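Local coordinates for protein polymeric immunoglobulin receptor (Mus musculus, PDB 4NOB) that probably binds polymeric immunoglobulins through its Ig-like V-type domains, as expected of a poly-Ig receptor whose shed ectodomain is known as secretory component, at residues A[84-96]-A[105-117]. Numbering follows the deposited sequence.
Sequences EQLTQDDTGSYKC and LSFDVSLEVSQVP. With MG (magnesium ion), chain C; EDO (1,2-ethanediol), chain E.
Val113 and Leu111, which have the most surface buried here, pack against Leu86, Thr87 and Asp90 of the turn that leads into strand 92-96. Val113 CG1, anti to its backbone N (chi1 -180°), lies 3.2 Å from Thr87 O and also meets Leu86 CB, while CG2 approaches Asp90 CB. Leu111 sets CD2 3.5 Å from Asp90 O, and its CB lies 3.9 Å from Tyr94 CE1, obliquely to the ring. The phenol end of Tyr94 is fixed by OH donating to Asp90 O at 2.6 Å, the acceptor lying in the ring plane: the tyrosine corner of immunoglobulin domains. Asp90 OD2 accepts from Thr87 N through its anti lone pair, and OD1 salt-bridges Arg67. Thr91 ties turn to strand, its OG1 accepting from Val113 N (3.0 Å, 164°) and donating to Gln88 O, which Thr91 N reaches from the same face. A valine in its place would probably leave Val113 N without this acceptor and loosen the turn's hold on strand 105-114. Beyond it, paired backbone bonds join Gly92 to Leu111, Tyr94 to Val109 and Cys96 to Phe107, the strand axes running at 150°. On the other face from Tyr94, Lys95 NZ salt-bridges Asp108 OD1. With Cys96 disulfide-bonded to Cys26 across the sandwich, this antiparallel pairing is the F-G hairpin of a V-set immunoglobulin domain.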
ATOM      1  N   GLU A  84       0.089   9.137   5.253  1.00  9.91           N
ATOM      2  CA  GLU A  84      -0.370  10.415   5.772  1.00 11.43           C
ATOM      3  C   GLU A  84       0.130  11.570   4.928  1.00 10.96           C
ATOM      4  O   GLU A  84       0.991  11.441   4.096  1.00 10.17           O
ATOM      5  CB  GLU A  84      -0.003  10.611   7.248  1.00 13.08           C
ATOM      6  CG  GLU A  84      -0.423   9.386   8.020  1.00 16.07           C
ATOM      7  CD  GLU A  84       0.467   8.890   9.074  1.00 25.11           C
ATOM      8  OE1 GLU A  84       1.511   9.590   9.339  1.00 25.32           O
ATOM      9  OE2 GLU A  84       0.033   7.790   9.658  1.00 27.00           O
ATOM     10  N   GLN A  85      -0.426  12.750   5.183  1.00 11.42           N
ATOM     11  CA  GLN A  85       0.029  13.980   4.504  1.00 12.29           C
ATOM     12  C   GLN A  85      -0.012  13.830   3.004  1.00 11.30           C
ATOM     13  O   GLN A  85       0.902  14.164   2.302  1.00 12.74           O
ATOM     14  CB  GLN A  85       1.407  14.400   4.996  1.00 13.60           C
ATOM     15  CG  GLN A  85       1.370  14.666   6.478  1.00 16.84           C
ATOM     16  CD  GLN A  85       2.728  15.054   6.999  1.00 23.59           C
ATOM     17  OE1 GLN A  85       3.300  16.049   6.528  1.00 29.33           O
ATOM     18  NE2 GLN A  85       3.305  14.220   7.906  1.00 25.12           N
ATOM     19  N   LEU A  86      -1.128  13.275   2.510  1.00 11.03           N
ATOM     20  CA  LEU A  86      -1.260  13.017   1.086  1.00 10.71           C
ATOM     21  C   LEU A  86      -1.243  14.278   0.304  1.00 12.18           C
ATOM     22  O   LEU A  86      -1.746  15.326   0.761  1.00 13.05           O
ATOM     23  CB  LEU A  86      -2.501  12.207   0.806  1.00 11.78           C
ATOM     24  CG  LEU A  86      -2.510  10.802   1.361  1.00 11.08           C
ATOM     25  CD1 LEU A  86      -3.841  10.191   1.261  1.00 13.74           C
ATOM     26  CD2 LEU A  86      -1.529   9.866   0.613  1.00 11.65           C
ATOM     27  N   THR A  87      -0.687  14.216  -0.867  1.00 12.63           N
ATOM     28  CA  THR A  87      -0.869  15.299  -1.844  1.00 11.83           C
ATOM     29  C   THR A  87      -1.271  14.702  -3.179  1.00 12.13           C
ATOM     30  O   THR A  87      -1.295  13.481  -3.439  1.00 10.49           O
ATOM     31  CB  THR A  87       0.384  16.159  -2.043  1.00 13.33           C
ATOM     32  OG1 THR A  87       1.295  15.475  -2.906  1.00 13.86           O
ATOM     33  CG2 THR A  87       0.990  16.519  -0.729  1.00 15.63           C
ATOM     34  N   GLN A  88      -1.654  15.580  -4.146  1.00 11.19           N
ATOM     35  CA  GLN A  88      -1.946  15.132  -5.464  1.00 11.24           C
ATOM     36  C   GLN A  88      -0.846  14.292  -6.095  1.00 10.36           C
ATOM     37  O   GLN A  88      -1.114  13.420  -6.914  1.00 11.60           O
ATOM     38  CB  GLN A  88      -2.348  16.258  -6.384  1.00 10.97           C
ATOM     39  CG  GLN A  88      -3.548  17.055  -5.995  1.00 11.67           C
ATOM     40  CD  GLN A  88      -3.735  18.185  -6.942  1.00 12.43           C
ATOM     41  OE1 GLN A  88      -3.046  19.279  -6.728  1.00 18.22           O
ATOM     42  NE2 GLN A  88      -4.602  18.063  -7.823  1.00 10.88           N
ATOM     43  N   ASP A  89       0.398  14.530  -5.709  1.00 10.70           N
ATOM     44  CA  ASP A  89       1.538  13.779  -6.245  1.00 11.53           C
ATOM     45  C   ASP A  89       1.550  12.277  -5.803  1.00 10.63           C
ATOM     46  O   ASP A  89       2.213  11.450  -6.426  1.00 13.39           O
ATOM     47  CB  ASP A  89       2.867  14.477  -5.928  1.00 12.44           C
ATOM     48  CG  ASP A  89       2.983  15.824  -6.587  1.00 13.73           C
ATOM     49  OD1 ASP A  89       2.267  16.106  -7.534  1.00 15.23           O
ATOM     50  OD2 ASP A  89       3.856  16.562  -6.098  1.00 19.30           O
ATOM     51  N   ASP A  90       0.771  11.945  -4.810  1.00 10.61           N
ATOM     52  CA  ASP A  90       0.546  10.527  -4.381  1.00 10.90           C
ATOM     53  C   ASP A  90      -0.424   9.782  -5.298  1.00 11.55           C
ATOM     54  O   ASP A  90      -0.477   8.545  -5.256  1.00 11.65           O
ATOM     55  CB  ASP A  90       0.075  10.457  -2.978  1.00 10.91           C
ATOM     56  CG  ASP A  90       1.144  10.869  -1.974  1.00 12.07           C
ATOM     57  OD1 ASP A  90       2.234  10.187  -1.985  1.00 13.50           O
ATOM     58  OD2 ASP A  90       0.976  11.846  -1.213  1.00 12.48           O
ATOM     59  N   THR A  91      -1.161  10.465  -6.158  1.00 10.45           N
ATOM     60  CA  THR A  91      -2.048   9.786  -7.133  1.00 10.58           C
ATOM     61  C   THR A  91      -1.218   8.831  -7.941  1.00 10.37           C
ATOM     62  O   THR A  91      -0.189   9.214  -8.424  1.00 14.56           O
ATOM     63  CB  THR A  91      -2.738  10.836  -8.035  1.00 10.80           C
ATOM     64  OG1 THR A  91      -3.563  11.687  -7.195  1.00 11.94           O
ATOM     65  CG2 THR A  91      -3.509  10.218  -9.089  1.00 11.36           C
ATOM     66  N   GLY A  92      -1.727   7.650  -8.111  1.00 10.31           N
ATOM     67  CA  GLY A  92      -0.986   6.677  -8.926  1.00 12.04           C
ATOM     68  C   GLY A  92      -1.622   5.300  -8.788  1.00 10.97           C
ATOM     69  O   GLY A  92      -2.650   5.063  -8.171  1.00 10.40           O
ATOM     70  N   SER A  93      -0.897   4.384  -9.404  1.00  9.90           N
ATOM     71  CA  SER A  93      -1.217   2.932  -9.482  1.00 10.80           C
ATOM     72  C   SER A  93      -0.185   2.213  -8.621  1.00 10.81           C
ATOM     73  O   SER A  93       1.004   2.395  -8.788  1.00 10.85           O
ATOM     74  CB  SER A  93      -1.105   2.428 -10.921  1.00 12.68           C
ATOM     75  OG  SER A  93      -2.081   3.071 -11.721  1.00 16.82           O
ATOM     76  N   TYR A  94      -0.699   1.486  -7.640  1.00  9.37           N
ATOM     77  CA  TYR A  94       0.092   0.788  -6.612  1.00  9.19           C
ATOM     78  C   TYR A  94      -0.254  -0.677  -6.530  1.00  8.77           C
ATOM     79  O   TYR A  94      -1.285  -1.138  -7.034  1.00 10.09           O
ATOM     80  CB  TYR A  94      -0.149   1.476  -5.244  1.00  8.71           C
ATOM     81  CG  TYR A  94       0.276   2.913  -5.178  1.00  8.50           C
ATOM     82  CD1 TYR A  94      -0.540   3.918  -5.628  1.00  8.59           C
ATOM     83  CD2 TYR A  94       1.469   3.256  -4.620  1.00  8.44           C
ATOM     84  CE1 TYR A  94      -0.124   5.256  -5.592  1.00  8.89           C
ATOM     85  CE2 TYR A  94       1.873   4.596  -4.518  1.00  8.74           C
ATOM     86  CZ  TYR A  94       1.060   5.592  -4.988  1.00  8.46           C
ATOM     87  OH  TYR A  94       1.453   6.917  -4.839  1.00 10.16           O
ATOM     88  N   LYS A  95       0.596  -1.412  -5.786  1.00  8.82           N
ATOM     89  CA  LYS A  95       0.278  -2.774  -5.412  1.00  9.54           C
ATOM     90  C   LYS A  95       0.575  -3.014  -3.925  1.00  9.68           C
ATOM     91  O   LYS A  95       1.569  -2.466  -3.446  1.00  9.56           O
ATOM     92  CB  LYS A  95       1.049  -3.820  -6.258  1.00 11.57           C
ATOM     93  CG  LYS A  95       0.770  -3.794  -7.719  1.00 14.06           C
ATOM     94  CD  LYS A  95       1.609  -4.861  -8.391  1.00 18.07           C
ATOM     95  CE  LYS A  95       1.595  -4.687  -9.893  1.00 26.99           C
ATOM     96  NZ  LYS A  95       0.261  -4.929 -10.511  1.00 35.08           N
ATOM     97  N   CYS A  96      -0.284  -3.747  -3.272  1.00 10.31           N
ATOM     98  CA  CYS A  96       0.108  -4.366  -2.001  1.00  9.88           C
ATOM     99  C   CYS A  96       0.395  -5.829  -2.283  1.00 10.86           C
ATOM    100  O   CYS A  96      -0.299  -6.427  -3.114  1.00 11.16           O
ATOM    101  CB  CYS A  96      -0.935  -4.189  -0.922  1.00 11.00           C
ATOM    102  SG  CYS A  96      -2.493  -5.015  -1.311  1.00 11.13           S
ATOM    103  N   LEU A 105       2.598 -12.647  -5.055  1.00 34.13           N
ATOM    104  CA  LEU A 105       1.219 -12.426  -4.793  1.00 23.79           C
ATOM    105  C   LEU A 105       0.925 -10.932  -4.551  1.00 17.84           C
ATOM    106  O   LEU A 105       1.476 -10.382  -3.671  1.00 15.63           O
ATOM    107  CB  LEU A 105       0.743 -13.210  -3.595  1.00 25.89           C
ATOM    108  CG  LEU A 105       1.166 -14.667  -3.484  1.00 34.76           C
ATOM    109  CD1 LEU A 105       0.502 -15.291  -2.249  1.00 37.23           C
ATOM    110  CD2 LEU A 105       0.771 -15.368  -4.761  1.00 34.54           C
ATOM    111  N   SER A 106       0.075 -10.343  -5.402  1.00 13.42           N
ATOM    112  CA  SER A 106      -0.242  -8.921  -5.236  1.00 13.29           C
ATOM    113  C   SER A 106      -1.612  -8.532  -5.690  1.00 13.15           C
ATOM    114  O   SER A 106      -2.332  -9.341  -6.313  1.00 13.67           O
ATOM    115  CB  SER A 106       0.758  -8.103  -5.964  1.00 15.65           C
ATOM    116  OG  SER A 106       0.631  -8.288  -7.364  1.00 17.17           O
ATOM    117  N   PHE A 107      -2.042  -7.334  -5.242  1.00 10.86           N
ATOM    118  CA  PHE A 107      -3.316  -6.749  -5.519  1.00 10.94           C
ATOM    119  C   PHE A 107      -3.133  -5.309  -5.932  1.00 10.21           C
ATOM    120  O   PHE A 107      -2.369  -4.590  -5.268  1.00 11.06           O
ATOM    121  CB  PHE A 107      -4.253  -6.887  -4.334  1.00 11.68           C
ATOM    122  CG  PHE A 107      -5.593  -6.282  -4.559  1.00  9.94           C
ATOM    123  CD1 PHE A 107      -6.665  -7.029  -5.098  1.00 10.80           C
ATOM    124  CD2 PHE A 107      -5.858  -4.965  -4.196  1.00  9.99           C
ATOM    125  CE1 PHE A 107      -7.874  -6.439  -5.276  1.00 10.72           C
ATOM    126  CE2 PHE A 107      -7.057  -4.403  -4.444  1.00 11.07           C
ATOM    127  CZ  PHE A 107      -8.100  -5.143  -4.943  1.00 10.83           C
ATOM    128  N   ASP A 108      -3.795  -4.881  -7.011  1.00 11.30           N
ATOM    129  CA  ASP A 108      -3.641  -3.510  -7.589  1.00  9.99           C
ATOM    130  C   ASP A 108      -4.619  -2.564  -6.877  1.00  9.69           C
ATOM    131  O   ASP A 108      -5.825  -2.805  -6.836  1.00 11.02           O
ATOM    132  CB  ASP A 108      -3.955  -3.527  -9.061  1.00 11.98           C
ATOM    133  CG  ASP A 108      -2.956  -4.316  -9.859  1.00 18.12           C
ATOM    134  OD1 ASP A 108      -1.900  -4.798  -9.418  1.00 20.75           O
ATOM    135  OD2 ASP A 108      -3.362  -4.544 -11.042  1.00 26.40           O
ATOM    136  N   VAL A 109      -4.059  -1.448  -6.430  1.00  9.48           N
ATOM    137  CA  VAL A 109      -4.786  -0.373  -5.767  1.00  9.69           C
ATOM    138  C   VAL A 109      -4.586   0.914  -6.566  1.00 10.57           C
ATOM    139  O   VAL A 109      -3.419   1.337  -6.797  1.00 12.06           O
ATOM    140  CB  VAL A 109      -4.285  -0.217  -4.342  1.00 10.00           C
ATOM    141  CG1 VAL A 109      -5.005   0.949  -3.671  1.00 11.05           C
ATOM    142  CG2 VAL A 109      -4.435  -1.475  -3.536  1.00 10.70           C
ATOM    143  N   SER A 110      -5.658   1.598  -6.970  1.00 10.65           N
ATOM    144  CA  SER A 110      -5.549   2.873  -7.604  1.00 11.01           C
ATOM    145  C   SER A 110      -5.823   3.933  -6.529  1.00 12.22           C
ATOM    146  O   SER A 110      -6.842   3.926  -5.832  1.00 14.75           O
ATOM    147  CB  SER A 110      -6.622   2.940  -8.642  1.00 15.04           C
ATOM    148  OG  SER A 110      -6.790   4.256  -9.160  1.00 20.25           O
ATOM    149  N   LEU A 111      -4.831   4.812  -6.310  1.00 10.61           N
ATOM    150  CA  LEU A 111      -4.993   5.847  -5.290  1.00 11.44           C
ATOM    151  C   LEU A 111      -5.204   7.175  -6.037  1.00 11.23           C
ATOM    152  O   LEU A 111      -4.358   7.566  -6.853  1.00 11.53           O
ATOM    153  CB  LEU A 111      -3.736   5.901  -4.415  1.00 12.57           C
ATOM    154  CG  LEU A 111      -3.664   6.989  -3.368  1.00 13.27           C
ATOM    155  CD1 LEU A 111      -4.819   6.934  -2.397  1.00 13.07           C
ATOM    156  CD2 LEU A 111      -2.292   6.946  -2.668  1.00 13.22           C
ATOM    157  N   GLU A 112      -6.288   7.865  -5.720  1.00 11.84           N
ATOM    158  CA  GLU A 112      -6.564   9.167  -6.287  1.00 14.13           C
ATOM    159  C   GLU A 112      -6.573  10.174  -5.157  1.00 13.65           C
ATOM    160  O   GLU A 112      -7.395  10.056  -4.242  1.00 17.15           O
ATOM    161  CB  GLU A 112      -7.913   9.252  -7.020  1.00 17.40           C
ATOM    162  CG  GLU A 112      -8.304  10.722  -7.325  1.00 21.89           C
ATOM    163  CD  GLU A 112      -7.417  11.495  -8.346  1.00 27.48           C
ATOM    164  OE1 GLU A 112      -6.715  10.853  -9.176  1.00 30.30           O
ATOM    165  OE2 GLU A 112      -7.474  12.783  -8.330  1.00 26.19           O
ATOM    166  N   VAL A 113      -5.724  11.155  -5.221  1.00 12.26           N
ATOM    167  CA  VAL A 113      -5.720  12.218  -4.237  1.00 12.44           C
ATOM    168  C   VAL A 113      -6.093  13.530  -4.983  1.00 11.78           C
ATOM    169  O   VAL A 113      -5.329  14.026  -5.778  1.00 13.75           O
ATOM    170  CB  VAL A 113      -4.379  12.387  -3.527  1.00 12.28           C
ATOM    171  CG1 VAL A 113      -4.406  13.497  -2.508  1.00 12.39           C
ATOM    172  CG2 VAL A 113      -3.940  11.103  -2.873  1.00 12.77           C
ATOM    173  N   SER A 114      -7.272  14.034  -4.650  1.00 13.89           N
ATOM    174  CA  SER A 114      -7.747  15.225  -5.336  1.00 14.21           C
ATOM    175  C   SER A 114      -7.473  16.498  -4.545  1.00 13.04           C
ATOM    176  O   SER A 114      -7.121  16.497  -3.342  1.00 12.88           O
ATOM    177  CB  SER A 114      -9.192  15.111  -5.526  1.00 16.50           C
ATOM    178  OG  SER A 114      -9.493  13.924  -6.278  1.00 20.55           O
ATOM    179  N   GLN A 115      -7.540  17.623  -5.256  1.00 12.13           N
ATOM    180  CA  GLN A 115      -7.299  18.913  -4.673  1.00 12.94           C
ATOM    181  C   GLN A 115      -8.388  19.134  -3.608  1.00 14.42           C
ATOM    182  O   GLN A 115      -9.495  18.633  -3.654  1.00 15.65           O
ATOM    183  CB  GLN A 115      -7.349  19.973  -5.790  1.00 13.33           C
ATOM    184  CG  GLN A 115      -8.720  20.214  -6.388  1.00 14.65           C
ATOM    185  CD  GLN A 115      -8.636  20.882  -7.719  1.00 14.99           C
ATOM    186  OE1 GLN A 115      -8.927  22.097  -7.874  1.00 19.21           O
ATOM    187  NE2 GLN A 115      -8.295  20.107  -8.670  1.00 13.88           N
ATOM    188  N   VAL A 116      -7.980  19.948  -2.639  1.00 16.79           N
ATOM    189  CA  VAL A 116      -8.918  20.427  -1.637  1.00 17.54           C
ATOM    190  C   VAL A 116      -9.875  21.381  -2.397  1.00 18.96           C
ATOM    191  O   VAL A 116      -9.418  22.260  -3.149  1.00 20.08           O
ATOM    192  CB  VAL A 116      -8.242  21.264  -0.530  1.00 19.11           C
ATOM    193  CG1 VAL A 116      -9.292  21.605   0.493  1.00 22.11           C
ATOM    194  CG2 VAL A 116      -7.183  20.508   0.205  1.00 19.03           C
ATOM    195  N   PRO A 117     -11.162  21.132  -2.228  1.00 20.39           N
ATOM    196  CA  PRO A 117     -12.104  21.971  -2.928  1.00 22.29           C
ATOM    197  C   PRO A 117     -12.005  23.449  -2.480  1.00 25.37           C
ATOM    198  O   PRO A 117     -11.661  23.742  -1.315  1.00 26.76           O
ATOM    199  CB  PRO A 117     -13.443  21.355  -2.510  1.00 23.07           C
ATOM    200  CG  PRO A 117     -13.178  19.928  -2.312  1.00 26.62           C
ATOM    201  CD  PRO A 117     -11.847  19.974  -1.610  1.00 21.75           C
TER
HETATM  202 MG    MG C 202      -6.698  14.250  -9.661  0.75 18.44          MG
HETATM  203  C1  EDO E 204       5.272   9.223  -3.393  1.00 27.69           C
HETATM  204  O1  EDO E 204       4.353   9.897  -4.278  1.00 31.06           O
HETATM  205  C2  EDO E 204       5.246   7.794  -3.743  1.00 31.13           C
HETATM  206  O2  EDO E 204       5.734   7.589  -5.074  1.00 28.61           O
HETATM  207  O   HOH W   1      -5.511  15.079  -8.350  1.00 33.29           O
HETATM  208  O   HOH W   2      -4.582   3.643 -10.963  1.00 52.28           O
HETATM  209  O   HOH W   3      -1.042  -5.290 -12.684  1.00 51.30           O
HETATM  210  O   HOH W   4      -5.417  12.950 -10.453  1.00 26.81           O
HETATM  211  O   HOH W   5      -8.337  15.341  -8.906  1.00 27.07           O
HETATM  212  O   HOH W   6      -8.243  13.653 -11.017  1.00 29.70           O